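Local coordinates for protein putative alpha-L-fucosidase (PDB 4OZO) that probably acts as an alpha-L-fucosidase of glycoside hydrolase family 29, cleaving alpha-L-fucosyl bonds in glycans, at residues 162-167 / 193-198; 205-210 / 250-255. All blocks are in the same frame, centred on the assembly; numbering follows the deposited sequence.

How the contacts relate
Both contacts are buried and belong to one TIM barrel. Contact 1 joins strands 162-164 and 193-196, neighbours within the barrel wall, while contact 2 bridges strand 206-207 to the 250-255 segment and so closes the barrel. Strands 193-196 and 206-207 are themselves adjacent, with Val193 packed on Asp205. Contact 1 combines regular parallel pairing with a stack of two aromatic rings; contact 2 has a single backbone bridge, supplemented by an arginine and a tryptophan. Glu253 of contact 2 spans the two, receiving a probable hydrogen bond from Trp164 NE1. Both contacts reach the bound thiogalactoside OTN, contact 1 mainly through residues after its strands, contact 2 through Trp208 and through Asp255 of strand 253-257.

Contact 1 of 2, residues 162-167 / 193-198; sequences ETWWDG and VIFGTK. With OTN (2-nitrophenyl 1-thio-beta-D-galactopyranoside), chain E.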
ATOM      1  N   GLU A 162      15.810 -22.584   0.756  1.00 11.51           N
ATOM      2  CA  GLU A 162      15.535 -22.964   2.133  1.00 10.51           C
ATOM      3  C   GLU A 162      14.566 -24.143   2.233  1.00 12.18           C
ATOM      4  O   GLU A 162      13.595 -24.229   1.489  1.00 11.33           O
ATOM      5  CB  GLU A 162      15.059 -21.764   2.954  1.00  8.29           C
ATOM      6  CG  GLU A 162      14.757 -22.063   4.415  1.00  9.97           C
ATOM      7  CD  GLU A 162      14.954 -20.849   5.326  1.00 10.12           C
ATOM      8  OE1 GLU A 162      15.578 -19.866   4.881  1.00  8.86           O
ATOM      9  OE2 GLU A 162      14.487 -20.881   6.488  1.00  8.61           O
ATOM     10  N   THR A 163      14.877 -25.070   3.136  1.00 14.39           N
ATOM     11  CA  THR A 163      13.992 -26.175   3.482  1.00 11.37           C
ATOM     12  C   THR A 163      13.627 -26.029   4.957  1.00 12.61           C
ATOM     13  O   THR A 163      14.502 -25.844   5.806  1.00 13.58           O
ATOM     14  CB  THR A 163      14.683 -27.531   3.239  1.00 15.45           C
ATOM     15  OG1 THR A 163      14.832 -27.740   1.830  1.00 17.88           O
ATOM     16  CG2 THR A 163      13.873 -28.681   3.826  1.00 13.61           C
ATOM     17  N   TRP A 164      12.334 -26.089   5.254  1.00 10.42           N
ATOM     18  CA  TRP A 164      11.831 -25.803   6.591  1.00 11.85           C
ATOM     19  C   TRP A 164      11.278 -27.071   7.204  1.00 18.16           C
ATOM     20  O   TRP A 164      10.381 -27.713   6.635  1.00 15.92           O
ATOM     21  CB  TRP A 164      10.713 -24.760   6.523  1.00 10.63           C
ATOM     22  CG  TRP A 164      10.816 -23.638   7.509  1.00 10.45           C
ATOM     23  CD1 TRP A 164      11.627 -22.537   7.422  1.00  9.11           C
ATOM     24  CD2 TRP A 164      10.054 -23.479   8.714  1.00 11.29           C
ATOM     25  NE1 TRP A 164      11.427 -21.713   8.504  1.00  7.66           N
ATOM     26  CE2 TRP A 164      10.464 -22.258   9.309  1.00  6.72           C
ATOM     27  CE3 TRP A 164       9.071 -24.246   9.350  1.00 10.79           C
ATOM     28  CZ2 TRP A 164       9.930 -21.792  10.502  1.00  6.09           C
ATOM     29  CZ3 TRP A 164       8.536 -23.780  10.539  1.00  9.95           C
ATOM     30  CH2 TRP A 164       8.970 -22.560  11.102  1.00 11.29           C
ATOM     31  N   TRP A 165      11.812 -27.423   8.369  1.00 15.86           N
ATOM     32  CA  TRP A 165      11.358 -28.591   9.102  1.00 14.50           C
ATOM     33  C   TRP A 165      10.716 -28.166  10.423  1.00 14.01           C
ATOM     34  O   TRP A 165      11.384 -28.039  11.447  1.00 16.55           O
ATOM     35  CB  TRP A 165      12.521 -29.565   9.336  1.00 15.87           C
ATOM     36  CG  TRP A 165      12.952 -30.262   8.087  1.00 15.03           C
ATOM     37  CD1 TRP A 165      12.231 -30.394   6.937  1.00 17.29           C
ATOM     38  CD2 TRP A 165      14.209 -30.915   7.850  1.00 14.81           C
ATOM     39  NE1 TRP A 165      12.954 -31.099   5.999  1.00 17.99           N
ATOM     40  CE2 TRP A 165      14.171 -31.430   6.536  1.00 14.37           C
ATOM     41  CE3 TRP A 165      15.361 -31.112   8.618  1.00 19.22           C
ATOM     42  CZ2 TRP A 165      15.240 -32.132   5.975  1.00 12.58           C
ATOM     43  CZ3 TRP A 165      16.425 -31.815   8.056  1.00 21.96           C
ATOM     44  CH2 TRP A 165      16.354 -32.312   6.745  1.00 15.63           C
ATOM     45  N   ASP A 166       9.412 -27.930  10.370  1.00 15.38           N
ATOM     46  CA  ASP A 166       8.587 -27.698  11.547  1.00 15.16           C
ATOM     47  C   ASP A 166       8.731 -28.877  12.511  1.00 19.12           C
ATOM     48  O   ASP A 166       8.790 -30.037  12.086  1.00 19.90           O
ATOM     49  CB  ASP A 166       7.126 -27.570  11.104  1.00 14.06           C
ATOM     50  CG  ASP A 166       6.241 -26.943  12.161  1.00 16.88           C
ATOM     51  OD1 ASP A 166       6.595 -26.991  13.359  1.00 20.08           O
ATOM     52  OD2 ASP A 166       5.182 -26.398  11.785  1.00 12.75           O
ATOM     53  N   GLY A 167       8.771 -28.586  13.805  1.00 18.19           N
ATOM     54  CA  GLY A 167       8.962 -29.624  14.802  1.00 20.33           C
ATOM     55  C   GLY A 167       7.693 -30.087  15.484  1.00 19.20           C
ATOM     56  O   GLY A 167       7.720 -31.039  16.264  1.00 19.33           O
ATOM     57  N   VAL A 193      19.482 -23.433   2.701  1.00 18.53           N
ATOM     58  CA  VAL A 193      19.490 -23.339   4.151  1.00 13.60           C
ATOM     59  C   VAL A 193      18.416 -24.246   4.757  1.00 14.08           C
ATOM     60  O   VAL A 193      17.277 -24.268   4.282  1.00 11.61           O
ATOM     61  CB  VAL A 193      19.256 -21.895   4.589  1.00 11.49           C
ATOM     62  CG1 VAL A 193      19.252 -21.793   6.093  1.00 13.71           C
ATOM     63  CG2 VAL A 193      20.311 -20.998   3.983  1.00 13.14           C
ATOM     64  N   ILE A 194      18.779 -25.004   5.792  1.00 13.97           N
ATOM     65  CA  ILE A 194      17.817 -25.867   6.480  1.00 14.01           C
ATOM     66  C   ILE A 194      17.381 -25.318   7.836  1.00 14.80           C
ATOM     67  O   ILE A 194      18.184 -25.217   8.758  1.00 19.51           O
ATOM     68  CB  ILE A 194      18.379 -27.284   6.718  1.00 13.91           C
ATOM     69  CG1 ILE A 194      18.585 -28.034   5.405  1.00 13.99           C
ATOM     70  CG2 ILE A 194      17.446 -28.079   7.609  1.00 16.82           C
ATOM     71  CD1 ILE A 194      19.377 -29.315   5.577  1.00 17.36           C
ATOM     72  N   PHE A 195      16.107 -24.968   7.960  1.00 15.86           N
ATOM     73  CA  PHE A 195      15.541 -24.650   9.263  1.00 13.36           C
ATOM     74  C   PHE A 195      15.275 -25.960   9.989  1.00 19.63           C
ATOM     75  O   PHE A 195      14.387 -26.722   9.594  1.00 18.88           O
ATOM     76  CB  PHE A 195      14.242 -23.879   9.096  1.00 10.87           C
ATOM     77  CG  PHE A 195      13.557 -23.538  10.392  1.00 10.27           C
ATOM     78  CD1 PHE A 195      13.875 -22.376  11.075  1.00 12.34           C
ATOM     79  CD2 PHE A 195      12.574 -24.361  10.911  1.00 10.54           C
ATOM     80  CE1 PHE A 195      13.228 -22.048  12.257  1.00 10.95           C
ATOM     81  CE2 PHE A 195      11.927 -24.042  12.090  1.00  8.96           C
ATOM     82  CZ  PHE A 195      12.255 -22.886  12.763  1.00  9.93           C
ATOM     83  N   GLY A 196      16.043 -26.228  11.041  1.00 19.38           N
ATOM     84  CA  GLY A 196      15.934 -27.492  11.746  1.00 17.32           C
ATOM     85  C   GLY A 196      15.406 -27.396  13.166  1.00 18.82           C
ATOM     86  O   GLY A 196      15.816 -26.540  13.945  1.00 20.30           O
ATOM     87  N   THR A 197      14.497 -28.298  13.503  1.00 19.56           N
ATOM     88  CA  THR A 197      13.999 -28.416  14.865  1.00 21.06           C
ATOM     89  C   THR A 197      14.191 -29.838  15.435  1.00 19.50           C
ATOM     90  O   THR A 197      14.246 -30.831  14.701  1.00 14.15           O
ATOM     91  CB  THR A 197      12.512 -28.027  14.943  1.00 18.53           C
ATOM     92  OG1 THR A 197      11.776 -28.764  13.957  1.00 18.89           O
ATOM     93  CG2 THR A 197      12.339 -26.553  14.679  1.00 15.14           C
ATOM     94  N   LYS A 198      14.300 -29.910  16.754  1.00 21.84           N
ATOM     95  CA  LYS A 198      14.367 -31.181  17.473  1.00 20.53           C
ATOM     96  C   LYS A 198      15.447 -32.156  16.975  1.00 20.58           C
ATOM     97  O   LYS A 198      16.626 -31.795  16.892  1.00 20.17           O
ATOM     98  CB  LYS A 198      12.978 -31.804  17.512  1.00 20.31           C
ATOM     99  CG  LYS A 198      11.962 -30.827  18.062  1.00 16.26           C
ATOM    100  CD  LYS A 198      10.566 -31.404  18.203  1.00 16.98           C
ATOM    101  CE  LYS A 198       9.747 -30.525  19.132  1.00 17.61           C
ATOM    102  NZ  LYS A 198       8.306 -30.855  19.169  1.00 19.29           N
TER
HETATM  103  O2' OTN E 503       1.493 -25.723  20.449  1.00 54.05           O
HETATM  104  N1' OTN E 503       2.686 -25.760  19.617  1.00 31.17           N
HETATM  105  O3' OTN E 503       3.081 -26.935  19.071  1.00 34.26           O
HETATM  106  C2' OTN E 503       3.328 -24.595  19.412  1.00 27.83           C
HETATM  107  C3' OTN E 503       2.847 -23.460  20.060  1.00 29.01           C
HETATM  108  C4' OTN E 503       3.460 -22.229  19.896  1.00 21.18           C
HETATM  109  C5' OTN E 503       4.580 -22.129  19.089  1.00 25.19           C
HETATM  110  C6' OTN E 503       5.073 -23.263  18.457  1.00 23.58           C
HETATM  111  C1' OTN E 503       4.481 -24.510  18.623  1.00 22.16           C
HETATM  112  S01 OTN E 503       5.184 -25.844  17.740  1.00 29.31           S
HETATM  113  C1  OTN E 503       6.765 -25.172  17.244  1.00 26.96           C
HETATM  114  O5  OTN E 503       6.703 -24.259  16.093  1.00 25.30           O
HETATM  115  C5  OTN E 503       8.022 -23.794  15.772  1.00 18.61           C
HETATM  116  C6  OTN E 503       7.911 -22.835  14.586  1.00 16.25           C
HETATM  117  O6  OTN E 503       7.074 -21.734  14.945  1.00 17.33           O
HETATM  118  C4  OTN E 503       8.939 -24.967  15.402  1.00 17.98           C
HETATM  119  O4  OTN E 503       8.409 -25.681  14.281  1.00 22.20           O
HETATM  120  C3  OTN E 503       8.984 -25.886  16.589  1.00 25.20           C
HETATM  121  O3  OTN E 503       9.851 -27.035  16.358  1.00 29.91           O
HETATM  122  C2  OTN E 503       7.570 -26.363  16.863  1.00 19.75           C
HETATM  123  O2  OTN E 503       7.669 -27.216  17.985  1.00 25.78           O
HETATM  124  O   HOH W   1      11.318 -31.150  12.279  1.00 21.79           O
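Trp164 and Phe195 run alongside each other in the same direction and form an offset stack: the Phe195 ring and the six-membered ring of the indole have centroids 3.8 Å apart and planes within 1°. Phe195 CB continues the contact as a CH-pi donor over the five-membered ring, 3.6 Å from its centroid. At the edge of the indole, Trp164 CH2 comes 3.7 Å from OTN C6, while Trp165 O and OTN O4 sit near the plane of the Phe195 ring at its edge. These residues belong to a beta-alpha-beta unit of the TIM barrel, in which helix 175-188 connects parallel strands 162-164 and 193-196. With CG of Phe195 anti to its N (chi1 178°), its ring extends on the face that also carries Glu162 and Val193. Trp164 NE1 is bonded to Glu253, and Glu162 OE1 forms a salt bridge with Arg20.

The strands are joined by hydrogen bonds from Thr163 N to Val193 O (2.8 Å), Phe195 N to Thr163 O, and Trp165 N to Phe195 O. On the helix-covered face, Ile194 CG2 makes a CH-pi contact over the Trp165 six-membered ring, offset toward its rim, 3.8 Å from CE3; Trp181 and Tyr178 also meet that indole.

Past the strands, both segments turn to the ligand. Thr197 OG1 donates to Trp165 O at 2.6 Å, and a water bridges Asp166 O and Thr197 OG1, tying the two loops together. Gly167 N gives a straight bond (168°) to OTN O4, which also lies beside Asp166 OD1. The glycine suits the site, since a CB would run into Thr197 OG1 and OTN O3. The extended Lys198 chain, salt-bridged to Asp171, brings NZ to 3.0 Å from Gly167 O, above the carbonyl plane.

Contact 2 of 2, residues 205-210 / 250-255; sequences DVRWMG and IPAETD. With OTN (2-nitrophenyl 1-thio-beta-D-galactopyranoside), chain E.
Ile250 opens the contact by laying CG2 against the backbone of Val206 and Arg207, 3.5 Å from Arg207 N. Its carbonyl O receives Arg207 NH1 at 2.9 Å, the donor standing above the carbonyl plane. Arg207 CG sits between its own N and carbonyl carbon (chi1 68°), a turn that sends the extended chain along the 250-252 backbone; its NE and NH1 also bond to the carbonyls of Leu239 and Trp221.

Pro251 sets its ring across Val206 at about a right angle, CG meeting Val206 CG1, and accepts Arg207 N at its O, again from above the carbonyl plane. Ala252 is the bridge partner of Arg207, and its CB lies over one face of the guanidinium and 3.7 Å from Met209 CB. Glu253 N then gives a straight bond of 2.9 Å to Arg207 O. This single bridge closes the TIM barrel between strand 206-207 and strand 253-257.

Thr254 meets the bent Met209 chain, OG1 lying 3.5 Å from Met209 CG, while that hydroxyl bonds to Ser290. Asp255 ends the walk at the sugar: OD1 takes a weak bond from Trp208 NE1 at the indole edge, and OD2 stands 2.6 Å from OTN O6.

The Trp208 ring is sandwiched, with OTN C5 centred over one face, 3.4 Å from CE2, and Gly210 N over the other. Replacing Trp208 by an alanine is likely to strip the galactoside of this platform and leave Asp255 OD1 without its indole donor. The chemistry is thus divided: backbone bonds and a guanidinium-to-carbonyl bond hold the two segments together, while an aromatic face and a carboxylate meet the apolar and polar sides of the sugar.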
ATOM      1  N   ASP A 205      20.819 -25.519   9.622  1.00 16.60           N
ATOM      2  CA  ASP A 205      21.604 -24.316   9.328  1.00 17.61           C
ATOM      3  C   ASP A 205      21.135 -23.136  10.181  1.00 14.55           C
ATOM      4  O   ASP A 205      21.925 -22.260  10.531  1.00 14.12           O
ATOM      5  CB  ASP A 205      21.532 -23.939   7.854  1.00 17.17           C
ATOM      6  CG  ASP A 205      22.402 -24.810   6.993  1.00 20.31           C
ATOM      7  OD1 ASP A 205      23.584 -24.996   7.344  1.00 21.92           O
ATOM      8  OD2 ASP A 205      21.901 -25.315   5.968  1.00 26.72           O
ATOM      9  N   VAL A 206      19.847 -23.114  10.507  1.00 10.17           N
ATOM     10  CA  VAL A 206      19.299 -22.072  11.365  1.00 13.96           C
ATOM     11  C   VAL A 206      18.317 -22.708  12.350  1.00 12.19           C
ATOM     12  O   VAL A 206      17.730 -23.745  12.059  1.00 12.45           O
ATOM     13  CB  VAL A 206      18.622 -20.903  10.546  1.00 10.44           C
ATOM     14  CG1 VAL A 206      19.658 -20.117   9.755  1.00  5.99           C
ATOM     15  CG2 VAL A 206      17.520 -21.430   9.621  1.00  8.75           C
ATOM     16  N   ARG A 207      18.140 -22.084  13.508  1.00  8.61           N
ATOM     17  CA  ARG A 207      17.308 -22.639  14.562  1.00  8.19           C
ATOM     18  C   ARG A 207      16.036 -21.822  14.774  1.00 13.10           C
ATOM     19  O   ARG A 207      15.958 -20.655  14.403  1.00 13.43           O
ATOM     20  CB  ARG A 207      18.088 -22.656  15.880  1.00 12.31           C
ATOM     21  CG  ARG A 207      18.378 -21.259  16.463  1.00 10.55           C
ATOM     22  CD  ARG A 207      19.066 -21.336  17.808  1.00 12.09           C
ATOM     23  NE  ARG A 207      18.949 -20.113  18.602  1.00 15.77           N
ATOM     24  CZ  ARG A 207      19.905 -19.193  18.707  1.00 15.10           C
ATOM     25  NH1 ARG A 207      21.057 -19.350  18.064  1.00 14.80           N
ATOM     26  NH2 ARG A 207      19.716 -18.115  19.452  1.00 12.64           N
ATOM     27  N   TRP A 208      15.046 -22.434  15.405  1.00 10.90           N
ATOM     28  CA  TRP A 208      13.917 -21.688  15.910  1.00 12.58           C
ATOM     29  C   TRP A 208      14.381 -20.870  17.117  1.00 13.72           C
ATOM     30  O   TRP A 208      15.457 -21.127  17.667  1.00 13.55           O
ATOM     31  CB  TRP A 208      12.793 -22.641  16.328  1.00 12.67           C
ATOM     32  CG  TRP A 208      11.522 -21.928  16.667  1.00 14.96           C
ATOM     33  CD1 TRP A 208      11.036 -20.783  16.088  1.00 13.10           C
ATOM     34  CD2 TRP A 208      10.585 -22.291  17.678  1.00 17.24           C
ATOM     35  NE1 TRP A 208       9.847 -20.429  16.669  1.00 10.83           N
ATOM     36  CE2 TRP A 208       9.548 -21.336  17.650  1.00 12.21           C
ATOM     37  CE3 TRP A 208      10.513 -23.343  18.598  1.00 18.11           C
ATOM     38  CZ2 TRP A 208       8.453 -21.400  18.507  1.00 16.04           C
ATOM     39  CZ3 TRP A 208       9.423 -23.402  19.454  1.00 16.43           C
ATOM     40  CH2 TRP A 208       8.411 -22.438  19.404  1.00 16.32           C
ATOM     41  N   MET A 209      13.566 -19.905  17.541  1.00 13.46           N
ATOM     42  CA  MET A 209      13.897 -19.074  18.693  1.00 14.24           C
ATOM     43  C   MET A 209      12.822 -19.052  19.782  1.00 15.46           C
ATOM     44  O   MET A 209      12.787 -18.136  20.602  1.00 16.47           O
ATOM     45  CB  MET A 209      14.275 -17.652  18.267  1.00 14.81           C
ATOM     46  CG  MET A 209      13.524 -17.119  17.039  1.00 14.84           C
ATOM     47  SD  MET A 209      11.727 -17.107  17.183  1.00 13.04           S
ATOM     48  CE  MET A 209      11.448 -15.874  18.458  1.00 11.84           C
ATOM     49  N   GLY A 210      11.951 -20.057  19.793  1.00 13.36           N
ATOM     50  CA  GLY A 210      11.135 -20.314  20.966  1.00 11.96           C
ATOM     51  C   GLY A 210       9.746 -19.720  21.075  1.00 14.66           C
ATOM     52  O   GLY A 210       8.978 -20.107  21.957  1.00 12.20           O
ATOM     53  N   ILE A 250      24.407 -21.728  14.942  1.00 21.54           N
ATOM     54  CA  ILE A 250      23.092 -21.988  14.351  1.00 16.14           C
ATOM     55  C   ILE A 250      22.145 -20.819  14.670  1.00 15.72           C
ATOM     56  O   ILE A 250      21.383 -20.862  15.643  1.00 12.41           O
ATOM     57  CB  ILE A 250      22.503 -23.335  14.859  1.00 14.97           C
ATOM     58  CG1 ILE A 250      23.505 -24.479  14.647  1.00 19.07           C
ATOM     59  CG2 ILE A 250      21.199 -23.668  14.156  1.00 12.06           C
ATOM     60  CD1 ILE A 250      23.037 -25.846  15.157  1.00 16.76           C
ATOM     61  N   PRO A 251      22.187 -19.766  13.841  1.00 15.55           N
ATOM     62  CA  PRO A 251      21.508 -18.512  14.184  1.00 14.76           C
ATOM     63  C   PRO A 251      19.983 -18.621  14.141  1.00 17.17           C
ATOM     64  O   PRO A 251      19.422 -19.431  13.391  1.00 16.35           O
ATOM     65  CB  PRO A 251      22.033 -17.530  13.136  1.00 11.27           C
ATOM     66  CG  PRO A 251      22.419 -18.369  11.991  1.00 12.31           C
ATOM     67  CD  PRO A 251      22.856 -19.695  12.531  1.00 15.26           C
ATOM     68  N   ALA A 252      19.330 -17.805  14.961  1.00 13.78           N
ATOM     69  CA  ALA A 252      17.884 -17.855  15.126  1.00 13.52           C
ATOM     70  C   ALA A 252      17.104 -17.185  13.986  1.00 16.59           C
ATOM     71  O   ALA A 252      17.414 -16.061  13.568  1.00 15.27           O
ATOM     72  CB  ALA A 252      17.498 -17.233  16.453  1.00 16.22           C
ATOM     73  N   GLU A 253      16.083 -17.889  13.502  1.00 13.92           N
ATOM     74  CA  GLU A 253      15.176 -17.372  12.487  1.00 10.66           C
ATOM     75  C   GLU A 253      13.819 -17.134  13.122  1.00 11.67           C
ATOM     76  O   GLU A 253      13.196 -18.071  13.613  1.00 12.00           O
ATOM     77  CB  GLU A 253      15.042 -18.366  11.344  1.00  9.37           C
ATOM     78  CG  GLU A 253      14.295 -17.827  10.162  1.00  8.26           C
ATOM     79  CD  GLU A 253      14.050 -18.882   9.120  1.00  9.08           C
ATOM     80  OE1 GLU A 253      14.849 -18.972   8.163  1.00  8.31           O
ATOM     81  OE2 GLU A 253      13.060 -19.625   9.267  1.00  7.68           O
ATOM     82  N   THR A 254      13.370 -15.880  13.116  1.00 10.56           N
ATOM     83  CA  THR A 254      12.144 -15.491  13.816  1.00 10.57           C
ATOM     84  C   THR A 254      10.913 -15.544  12.914  1.00 10.04           C
ATOM     85  O   THR A 254      10.859 -14.866  11.894  1.00 10.73           O
ATOM     86  CB  THR A 254      12.276 -14.072  14.397  1.00 11.05           C
ATOM     87  OG1 THR A 254      13.376 -14.040  15.309  1.00 10.09           O
ATOM     88  CG2 THR A 254      11.023 -13.672  15.130  1.00  8.51           C
ATOM     89  N   ASP A 255       9.923 -16.344  13.294  1.00 11.41           N
ATOM     90  CA  ASP A 255       8.746 -16.545  12.444  1.00  9.08           C
ATOM     91  C   ASP A 255       7.488 -15.981  13.079  1.00  8.17           C
ATOM     92  O   ASP A 255       7.218 -16.204  14.251  1.00 14.21           O
ATOM     93  CB  ASP A 255       8.563 -18.030  12.089  1.00 11.86           C
ATOM     94  CG  ASP A 255       8.358 -18.928  13.320  1.00 16.09           C
ATOM     95  OD1 ASP A 255       9.188 -18.864  14.265  1.00 13.09           O
ATOM     96  OD2 ASP A 255       7.370 -19.709  13.330  1.00 12.55           O
TER
HETATM   97  O2' OTN E 503       1.493 -25.723  20.449  1.00 54.05           O
HETATM   98  N1' OTN E 503       2.686 -25.760  19.617  1.00 31.17           N
HETATM   99  O3' OTN E 503       3.081 -26.935  19.071  1.00 34.26           O
HETATM  100  C2' OTN E 503       3.328 -24.595  19.412  1.00 27.83           C
HETATM  101  C3' OTN E 503       2.847 -23.460  20.060  1.00 29.01           C
HETATM  102  C4' OTN E 503       3.460 -22.229  19.896  1.00 21.18           C
HETATM  103  C5' OTN E 503       4.580 -22.129  19.089  1.00 25.19           C
HETATM  104  C6' OTN E 503       5.073 -23.263  18.457  1.00 23.58           C
HETATM  105  C1' OTN E 503       4.481 -24.510  18.623  1.00 22.16           C
HETATM  106  S01 OTN E 503       5.184 -25.844  17.740  1.00 29.31           S
HETATM  107  C1  OTN E 503       6.765 -25.172  17.244  1.00 26.96           C
HETATM  108  O5  OTN E 503       6.703 -24.259  16.093  1.00 25.30           O
HETATM  109  C5  OTN E 503       8.022 -23.794  15.772  1.00 18.61           C
HETATM  110  C6  OTN E 503       7.911 -22.835  14.586  1.00 16.25           C
HETATM  111  O6  OTN E 503       7.074 -21.734  14.945  1.00 17.33           O
HETATM  112  C4  OTN E 503       8.939 -24.967  15.402  1.00 17.98           C
HETATM  113  O4  OTN E 503       8.409 -25.681  14.281  1.00 22.20           O
HETATM  114  C3  OTN E 503       8.984 -25.886  16.589  1.00 25.20           C
HETATM  115  O3  OTN E 503       9.851 -27.035  16.358  1.00 29.91           O
HETATM  116  C2  OTN E 503       7.570 -26.363  16.863  1.00 19.75           C
HETATM  117  O2  OTN E 503       7.669 -27.216  17.985  1.00 25.78           O